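Local coordinates for protein aminoacyltransferase FemA (PDB 1LRZ) that adds glycines 2 and 3 of the pentaglycine interpeptide bridge of Staphylococcus aureus peptidoglycan, taking the glycine from glycyl-tRNA, at residues 61-66 and 407-412; 113-118 and 389-394. All blocks are in the same frame, centred on the assembly; numbering follows the deposited sequence.

Contact 1 lies at the edge of the fold and contact 2 nearer its middle. Their centres are about 34 Å apart, and their nearest atoms about 19 Å, so they do not touch. Contact 1 sets the C-terminal helix 403-411 against the end of strand 52-63, in the mixed sheet that also holds strand 397-400. Contact 2 pairs strands 112-116 and 389-393 in the other mixed sheet. Along the chain both segments of contact 2 fall between the two segments of contact 1. In both, an early segment meets one from the last part of the chain. The C-terminal part thus adds a strand to each sheet, 389-393 and then 397-400, before ending in the helix.

Contact 1: 61-66 and 407-412; sequences VPVMKV and AAYTAL
This is a helix-on-sheet contact, centred on a Met-aromatic pair between Met-64 and Tyr-409. Met-64 follows the end of strand 52-63, in the turn that leads to strand 67-78. Tyr-409 belongs to the C-terminal helix 403-411. The contact lies at the surface, and apolar side chains make it. The Met-64 chain is bent at both chi2 and chi3, which brings its sulfur and methyl group against the helix. SD sits at the edge of the Tyr-409 ring, in its plane, 5.1 Å from the ring centroid. The Met-64 side chain crosses that of Tyr-409 at a slant, so CG and SD both meet CD1 and CB of the tyrosine. Met-64 CG and Tyr-409 CD1 are 3.7 Å apart, in ordinary van der Waals contact. Tyr-409 CG is anti to the backbone N (chi1 174°), and the ring extends from the helix toward the strand end. There CE1 comes within 4.3 Å of Val-63 CB. Val-63, Met-64 and Tyr-409 all also touch Leu-103 of strand 102-107, which ties the pair to the sheet. The phenol OH of Tyr-409 is hydrogen-bonded elsewhere in the protein. Two other aliphatic side chains also meet the methionine. Ala-408 CB touches the Met-64 methyl CE at 4.1 Å, and Leu-412 CD1 reaches the sulfur SD, also at 4.1 Å.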
ATOM      1  N   VAL A  61      24.018  10.275   6.349  1.00 26.82           N
ATOM      2  CA  VAL A  61      24.203  11.482   5.556  1.00 26.56           C
ATOM      3  C   VAL A  61      25.097  12.462   6.341  1.00 26.89           C
ATOM      4  O   VAL A  61      24.941  12.624   7.552  1.00 24.75           O
ATOM      5  CB  VAL A  61      22.825  12.137   5.259  1.00 28.33           C
ATOM      6  CG1 VAL A  61      22.990  13.598   4.921  1.00 30.38           C
ATOM      7  CG2 VAL A  61      22.143  11.400   4.095  1.00 29.33           C
ATOM      8  N   PRO A  62      26.054  13.114   5.662  1.00 24.71           N
ATOM      9  CA  PRO A  62      26.936  14.062   6.350  1.00 24.03           C
ATOM     10  C   PRO A  62      26.210  15.288   6.892  1.00 22.14           C
ATOM     11  O   PRO A  62      25.370  15.872   6.214  1.00 24.09           O
ATOM     12  CB  PRO A  62      27.974  14.414   5.280  1.00 24.62           C
ATOM     13  CG  PRO A  62      27.235  14.213   4.000  1.00 31.41           C
ATOM     14  CD  PRO A  62      26.449  12.948   4.254  1.00 24.77           C
ATOM     15  N   VAL A  63      26.515  15.645   8.135  1.00 21.47           N
ATOM     16  CA  VAL A  63      25.937  16.819   8.775  1.00 20.32           C
ATOM     17  C   VAL A  63      26.999  17.463   9.657  1.00 23.06           C
ATOM     18  O   VAL A  63      27.888  16.782  10.183  1.00 21.71           O
ATOM     19  CB  VAL A  63      24.709  16.474   9.664  1.00 23.17           C
ATOM     20  CG1 VAL A  63      23.586  15.917   8.799  1.00 24.53           C
ATOM     21  CG2 VAL A  63      25.114  15.466  10.756  1.00 21.51           C
ATOM     22  N   MET A  64      26.900  18.781   9.812  1.00 19.01           N
ATOM     23  CA  MET A  64      27.836  19.534  10.627  1.00 20.11           C
ATOM     24  C   MET A  64      29.321  19.247  10.315  1.00 19.01           C
ATOM     25  O   MET A  64      30.138  19.012  11.218  1.00 18.70           O
ATOM     26  CB  MET A  64      27.522  19.305  12.111  1.00 13.41           C
ATOM     27  CG  MET A  64      26.101  19.769  12.502  1.00 20.69           C
ATOM     28  SD  MET A  64      25.790  21.563  12.241  1.00 10.42           S
ATOM     29  CE  MET A  64      26.509  22.162  13.719  1.00 17.82           C
ATOM     30  N   LYS A  65      29.642  19.248   9.021  1.00 19.37           N
ATOM     31  CA  LYS A  65      31.003  19.075   8.520  1.00 21.76           C
ATOM     32  C   LYS A  65      31.664  17.704   8.578  1.00 21.40           C
ATOM     33  O   LYS A  65      32.027  17.144   7.546  1.00 22.33           O
ATOM     34  CB  LYS A  65      31.942  20.073   9.219  1.00 26.28           C
ATOM     35  CG  LYS A  65      31.387  21.475   9.377  1.00 30.15           C
ATOM     36  CD  LYS A  65      31.116  22.127   8.046  1.00 36.03           C
ATOM     37  CE  LYS A  65      30.768  23.594   8.252  1.00 42.00           C
ATOM     38  NZ  LYS A  65      30.450  24.279   6.969  1.00 48.74           N
ATOM     39  N   VAL A  66      31.860  17.184   9.785  1.00 20.11           N
ATOM     40  CA  VAL A  66      32.533  15.901   9.936  1.00 20.09           C
ATOM     41  C   VAL A  66      31.669  14.802  10.522  1.00 21.64           C
ATOM     42  O   VAL A  66      32.124  13.668  10.651  1.00 26.11           O
ATOM     43  CB  VAL A  66      33.778  16.020  10.847  1.00 20.86           C
ATOM     44  CG1 VAL A  66      34.853  16.840  10.168  1.00 20.38           C
ATOM     45  CG2 VAL A  66      33.378  16.642  12.193  1.00 16.93           C
ATOM     46  N   ALA A 407      22.923  20.401  19.462  1.00 26.10           N
ATOM     47  CA  ALA A 407      22.172  21.589  19.869  1.00 28.75           C
ATOM     48  C   ALA A 407      22.383  22.701  18.836  1.00 29.94           C
ATOM     49  O   ALA A 407      21.435  23.379  18.434  1.00 28.98           O
ATOM     50  CB  ALA A 407      22.630  22.058  21.255  1.00 29.69           C
ATOM     51  N   ALA A 408      23.626  22.884  18.399  1.00 29.77           N
ATOM     52  CA  ALA A 408      23.922  23.911  17.405  1.00 29.80           C
ATOM     53  C   ALA A 408      23.210  23.573  16.094  1.00 30.88           C
ATOM     54  O   ALA A 408      22.660  24.452  15.424  1.00 27.23           O
ATOM     55  CB  ALA A 408      25.431  24.006  17.175  1.00 31.25           C
ATOM     56  N   TYR A 409      23.218  22.288  15.750  1.00 31.99           N
ATOM     57  CA  TYR A 409      22.596  21.796  14.526  1.00 32.68           C
ATOM     58  C   TYR A 409      21.095  22.083  14.469  1.00 35.69           C
ATOM     59  O   TYR A 409      20.569  22.491  13.427  1.00 34.31           O
ATOM     60  CB  TYR A 409      22.816  20.290  14.398  1.00 32.40           C
ATOM     61  CG  TYR A 409      22.075  19.668  13.241  1.00 34.26           C
ATOM     62  CD1 TYR A 409      22.478  19.902  11.924  1.00 34.90           C
ATOM     63  CD2 TYR A 409      20.962  18.851  13.459  1.00 35.40           C
ATOM     64  CE1 TYR A 409      21.794  19.333  10.852  1.00 36.73           C
ATOM     65  CE2 TYR A 409      20.270  18.278  12.395  1.00 36.83           C
ATOM     66  CZ  TYR A 409      20.694  18.522  11.095  1.00 38.36           C
ATOM     67  OH  TYR A 409      20.020  17.948  10.040  1.00 42.57           O
ATOM     68  N   THR A 410      20.410  21.857  15.586  1.00 35.75           N
ATOM     69  CA  THR A 410      18.972  22.077  15.646  1.00 38.91           C
ATOM     70  C   THR A 410      18.644  23.564  15.611  1.00 41.14           C
ATOM     71  O   THR A 410      17.619  23.971  15.062  1.00 42.82           O
ATOM     72  CB  THR A 410      18.365  21.447  16.916  1.00 37.34           C
ATOM     73  OG1 THR A 410      19.078  21.904  18.067  1.00 39.39           O
ATOM     74  CG2 THR A 410      18.450  19.938  16.855  1.00 38.32           C
ATOM     75  N   ALA A 411      19.527  24.369  16.192  1.00 42.43           N
ATOM     76  CA  ALA A 411      19.349  25.815  16.222  1.00 43.75           C
ATOM     77  C   ALA A 411      19.317  26.377  14.807  1.00 46.01           C
ATOM     78  O   ALA A 411      18.707  27.416  14.560  1.00 47.81           O
ATOM     79  CB  ALA A 411      20.475  26.460  17.012  1.00 42.84           C
ATOM     80  N   LEU A 412      19.985  25.692  13.881  1.00 47.66           N
ATOM     81  CA  LEU A 412      20.014  26.123  12.484  1.00 47.80           C
ATOM     82  C   LEU A 412      18.666  25.852  11.830  1.00 49.39           C
ATOM     83  O   LEU A 412      18.240  26.729  11.047  1.00 52.65           O
ATOM     84  CB  LEU A 412      21.111  25.380  11.710  1.00 46.15           C
ATOM     85  CG  LEU A 412      22.564  25.813  11.930  1.00 44.85           C
ATOM     86  CD1 LEU A 412      23.496  24.810  11.266  1.00 42.96           C
ATOM     87  CD2 LEU A 412      22.782  27.213  11.354  1.00 45.10           C
TER

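Contact 2: 113-118 and 389-394; sequences YQYLNH and EIIEYV
Tyr-113 opens an antiparallel pairing of strands 112-116 and 389-393 with a classic beta bulge. Tyr-113 N and Gln-114 N both donate to Glu-392 O, at 2.7 and 3.1 Å. With CG anti to the backbone N (chi1 175°), the extended Glu-392 chain sets its carboxylate alongside the Tyr-113 ring and Gln-114 amide. The Tyr-113 ring stands beside the Glu-392 side chain, with OE1 at its edge and in its plane; ring and carboxylate planes are 84° apart. Gln-114 CG covers one face of this ring. Gln-114 O accepts from Glu-392 N, and Gln-114 NE2 donates to Glu-392 OE2 at 2.7 Å. That donor lies above the carboxylate plane, while OE2 lies in the amide plane. Tyr-115 and Ile-391 form a non-hydrogen-bonded pair, and Ile-391 CG1 meets the ring edge at CD2, 3.9 Å away. Leu-116 and Ile-390 exchange two backbone bonds. A water donates to Leu-116 O and Glu-389 OE1. On the face of Gln-114 and Glu-392, Leu-116 CD1 packs on Glu-392 CB at 3.7 Å. Asn-117 O touches Ile-390 CG1. Ile-390 CD1 then lies over the face of the His-118 ring, 3.5 Å from its centroid, a CH-pi contact. His-118 NE2 is hydrogen-bonded to Ser-159 OG on strand 157-162. Arg-156 forms a salt bridge with Glu-392 OE1. The buried carboxylate is thus gripped at both oxygens, which probably favours its charged form.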
ATOM      1  N   TYR A 113       1.709   0.284  18.357  1.00 15.57           N
ATOM      2  CA  TYR A 113       1.531   0.906  19.657  1.00 16.71           C
ATOM      3  C   TYR A 113       0.077   0.675  20.084  1.00 16.45           C
ATOM      4  O   TYR A 113      -0.186   0.050  21.113  1.00 17.09           O
ATOM      5  CB  TYR A 113       1.833   2.406  19.551  1.00 14.87           C
ATOM      6  CG  TYR A 113       1.340   3.243  20.713  1.00 18.21           C
ATOM      7  CD1 TYR A 113       1.512   2.817  22.042  1.00 17.88           C
ATOM      8  CD2 TYR A 113       0.725   4.472  20.489  1.00 18.61           C
ATOM      9  CE1 TYR A 113       1.082   3.593  23.112  1.00 17.80           C
ATOM     10  CE2 TYR A 113       0.289   5.265  21.556  1.00 19.28           C
ATOM     11  CZ  TYR A 113       0.472   4.822  22.862  1.00 19.43           C
ATOM     12  OH  TYR A 113       0.062   5.611  23.909  1.00 19.74           O
ATOM     13  N   GLN A 114      -0.854   1.159  19.266  1.00 16.13           N
ATOM     14  CA  GLN A 114      -2.287   1.027  19.526  1.00 18.22           C
ATOM     15  C   GLN A 114      -3.054   0.653  18.250  1.00 16.43           C
ATOM     16  O   GLN A 114      -2.575   0.887  17.139  1.00 16.06           O
ATOM     17  CB  GLN A 114      -2.862   2.359  20.036  1.00 19.88           C
ATOM     18  CG  GLN A 114      -2.234   2.908  21.293  1.00 23.51           C
ATOM     19  CD  GLN A 114      -2.954   4.152  21.792  1.00 28.67           C
ATOM     20  OE1 GLN A 114      -3.363   4.210  22.949  1.00 26.40           O
ATOM     21  NE2 GLN A 114      -3.110   5.155  20.916  1.00 23.30           N
ATOM     22  N   TYR A 115      -4.254   0.099  18.431  1.00 14.72           N
ATOM     23  CA  TYR A 115      -5.146  -0.264  17.330  1.00 15.45           C
ATOM     24  C   TYR A 115      -6.364   0.637  17.481  1.00 16.41           C
ATOM     25  O   TYR A 115      -6.824   0.867  18.595  1.00 16.24           O
ATOM     26  CB  TYR A 115      -5.592  -1.719  17.447  1.00 13.91           C
ATOM     27  CG  TYR A 115      -4.446  -2.693  17.405  1.00 17.68           C
ATOM     28  CD1 TYR A 115      -4.091  -3.442  18.532  1.00 17.91           C
ATOM     29  CD2 TYR A 115      -3.706  -2.862  16.235  1.00 18.06           C
ATOM     30  CE1 TYR A 115      -3.017  -4.339  18.488  1.00 20.11           C
ATOM     31  CE2 TYR A 115      -2.638  -3.752  16.179  1.00 22.39           C
ATOM     32  CZ  TYR A 115      -2.299  -4.482  17.302  1.00 19.43           C
ATOM     33  OH  TYR A 115      -1.250  -5.356  17.228  1.00 23.70           O
ATOM     34  N   LEU A 116      -6.878   1.150  16.369  1.00 14.85           N
ATOM     35  CA  LEU A 116      -8.048   2.028  16.403  1.00 14.76           C
ATOM     36  C   LEU A 116      -8.992   1.656  15.270  1.00 14.77           C
ATOM     37  O   LEU A 116      -8.626   0.857  14.406  1.00 14.17           O
ATOM     38  CB  LEU A 116      -7.621   3.495  16.213  1.00 10.76           C
ATOM     39  CG  LEU A 116      -6.622   4.073  17.233  1.00 17.87           C
ATOM     40  CD1 LEU A 116      -5.187   3.852  16.758  1.00 18.64           C
ATOM     41  CD2 LEU A 116      -6.866   5.547  17.396  1.00 16.01           C
ATOM     42  N   ASN A 117     -10.204   2.213  15.280  1.00 15.69           N
ATOM     43  CA  ASN A 117     -11.119   1.996  14.159  1.00 14.94           C
ATOM     44  C   ASN A 117     -10.991   3.272  13.333  1.00 15.93           C
ATOM     45  O   ASN A 117     -10.293   4.209  13.738  1.00 14.23           O
ATOM     46  CB  ASN A 117     -12.579   1.777  14.609  1.00 19.14           C
ATOM     47  CG  ASN A 117     -13.141   2.932  15.445  1.00 18.10           C
ATOM     48  OD1 ASN A 117     -12.788   4.096  15.261  1.00 19.58           O
ATOM     49  ND2 ASN A 117     -14.055   2.598  16.350  1.00 18.88           N
ATOM     50  N   HIS A 118     -11.648   3.331  12.181  1.00 15.25           N
ATOM     51  CA  HIS A 118     -11.533   4.515  11.340  1.00 15.91           C
ATOM     52  C   HIS A 118     -12.321   5.729  11.801  1.00 20.37           C
ATOM     53  O   HIS A 118     -12.441   6.702  11.055  1.00 21.23           O
ATOM     54  CB  HIS A 118     -11.889   4.175   9.896  1.00 13.07           C
ATOM     55  CG  HIS A 118     -10.875   3.298   9.225  1.00 17.90           C
ATOM     56  ND1 HIS A 118     -10.556   2.041   9.694  1.00 15.74           N
ATOM     57  CD2 HIS A 118     -10.136   3.480   8.102  1.00 17.77           C
ATOM     58  CE1 HIS A 118      -9.672   1.481   8.886  1.00 17.24           C
ATOM     59  NE2 HIS A 118      -9.400   2.334   7.910  1.00 17.67           N
ATOM     60  N   GLU A 389      -8.552  -1.954   9.574  1.00 12.08           N
ATOM     61  CA  GLU A 389      -8.517  -1.400  10.931  1.00 16.22           C
ATOM     62  C   GLU A 389      -7.342  -0.420  10.973  1.00 14.09           C
ATOM     63  O   GLU A 389      -6.510  -0.434  10.074  1.00 16.35           O
ATOM     64  CB  GLU A 389      -8.329  -2.510  11.982  1.00 19.88           C
ATOM     65  CG  GLU A 389      -6.896  -2.888  12.235  1.00 28.75           C
ATOM     66  CD  GLU A 389      -6.739  -4.004  13.269  1.00 36.28           C
ATOM     67  OE1 GLU A 389      -7.291  -3.887  14.395  1.00 36.41           O
ATOM     68  OE2 GLU A 389      -6.047  -4.994  12.945  1.00 33.87           O
ATOM     69  N   ILE A 390      -7.262   0.435  11.989  1.00 13.05           N
ATOM     70  CA  ILE A 390      -6.135   1.370  12.051  1.00 12.69           C
ATOM     71  C   ILE A 390      -5.032   0.864  12.993  1.00 15.97           C
ATOM     72  O   ILE A 390      -5.311   0.374  14.090  1.00 12.92           O
ATOM     73  CB  ILE A 390      -6.553   2.769  12.573  1.00 13.98           C
ATOM     74  CG1 ILE A 390      -7.605   3.404  11.647  1.00 12.28           C
ATOM     75  CG2 ILE A 390      -5.317   3.672  12.673  1.00 14.91           C
ATOM     76  CD1 ILE A 390      -7.139   3.613  10.216  1.00  9.77           C
ATOM     77  N   ILE A 391      -3.784   0.966  12.558  1.00 13.51           N
ATOM     78  CA  ILE A 391      -2.685   0.581  13.427  1.00 16.47           C
ATOM     79  C   ILE A 391      -1.841   1.834  13.645  1.00 16.43           C
ATOM     80  O   ILE A 391      -1.410   2.476  12.685  1.00 15.27           O
ATOM     81  CB  ILE A 391      -1.793  -0.533  12.829  1.00 18.43           C
ATOM     82  CG1 ILE A 391      -2.628  -1.804  12.619  1.00 17.69           C
ATOM     83  CG2 ILE A 391      -0.600  -0.829  13.798  1.00 11.85           C
ATOM     84  CD1 ILE A 391      -1.846  -2.961  11.978  1.00 19.55           C
ATOM     85  N   GLU A 392      -1.662   2.206  14.908  1.00 14.79           N
ATOM     86  CA  GLU A 392      -0.844   3.364  15.258  1.00 14.41           C
ATOM     87  C   GLU A 392       0.485   2.819  15.752  1.00 14.75           C
ATOM     88  O   GLU A 392       0.508   1.952  16.637  1.00 16.62           O
ATOM     89  CB  GLU A 392      -1.502   4.189  16.369  1.00 13.74           C
ATOM     90  CG  GLU A 392      -0.620   5.351  16.861  1.00 16.86           C
ATOM     91  CD  GLU A 392      -1.274   6.152  17.984  1.00 22.00           C
ATOM     92  OE1 GLU A 392      -0.647   7.124  18.483  1.00 18.63           O
ATOM     93  OE2 GLU A 392      -2.419   5.815  18.366  1.00 18.96           O
ATOM     94  N   TYR A 393       1.583   3.319  15.187  1.00 13.51           N
ATOM     95  CA  TYR A 393       2.908   2.857  15.571  1.00 15.16           C
ATOM     96  C   TYR A 393       3.539   3.737  16.656  1.00 16.87           C
ATOM     97  O   TYR A 393       3.078   4.846  16.913  1.00 14.74           O
ATOM     98  CB  TYR A 393       3.812   2.782  14.337  1.00 15.57           C
ATOM     99  CG  TYR A 393       3.249   1.873  13.267  1.00 16.81           C
ATOM    100  CD1 TYR A 393       2.548   2.400  12.183  1.00 18.26           C
ATOM    101  CD2 TYR A 393       3.343   0.483  13.382  1.00 15.06           C
ATOM    102  CE1 TYR A 393       1.948   1.582  11.235  1.00 20.99           C
ATOM    103  CE2 TYR A 393       2.740  -0.358  12.439  1.00 18.89           C
ATOM    104  CZ  TYR A 393       2.043   0.201  11.364  1.00 19.33           C
ATOM    105  OH  TYR A 393       1.459  -0.603  10.410  1.00 17.47           O
ATOM    106  N   VAL A 394       4.593   3.237  17.294  1.00 15.83           N
ATOM    107  CA  VAL A 394       5.242   3.979  18.370  1.00 15.36           C
ATOM    108  C   VAL A 394       5.795   5.338  17.965  1.00 17.30           C
ATOM    109  O   VAL A 394       5.802   6.264  18.774  1.00 18.92           O
ATOM    110  CB  VAL A 394       6.375   3.155  19.021  1.00 14.96           C
ATOM    111  CG1 VAL A 394       5.767   1.957  19.766  1.00 19.20           C
ATOM    112  CG2 VAL A 394       7.360   2.677  17.963  1.00 15.56           C
TER
HETATM  113  O   HOH W   1      -9.330  -2.057  15.498  1.00 34.74           O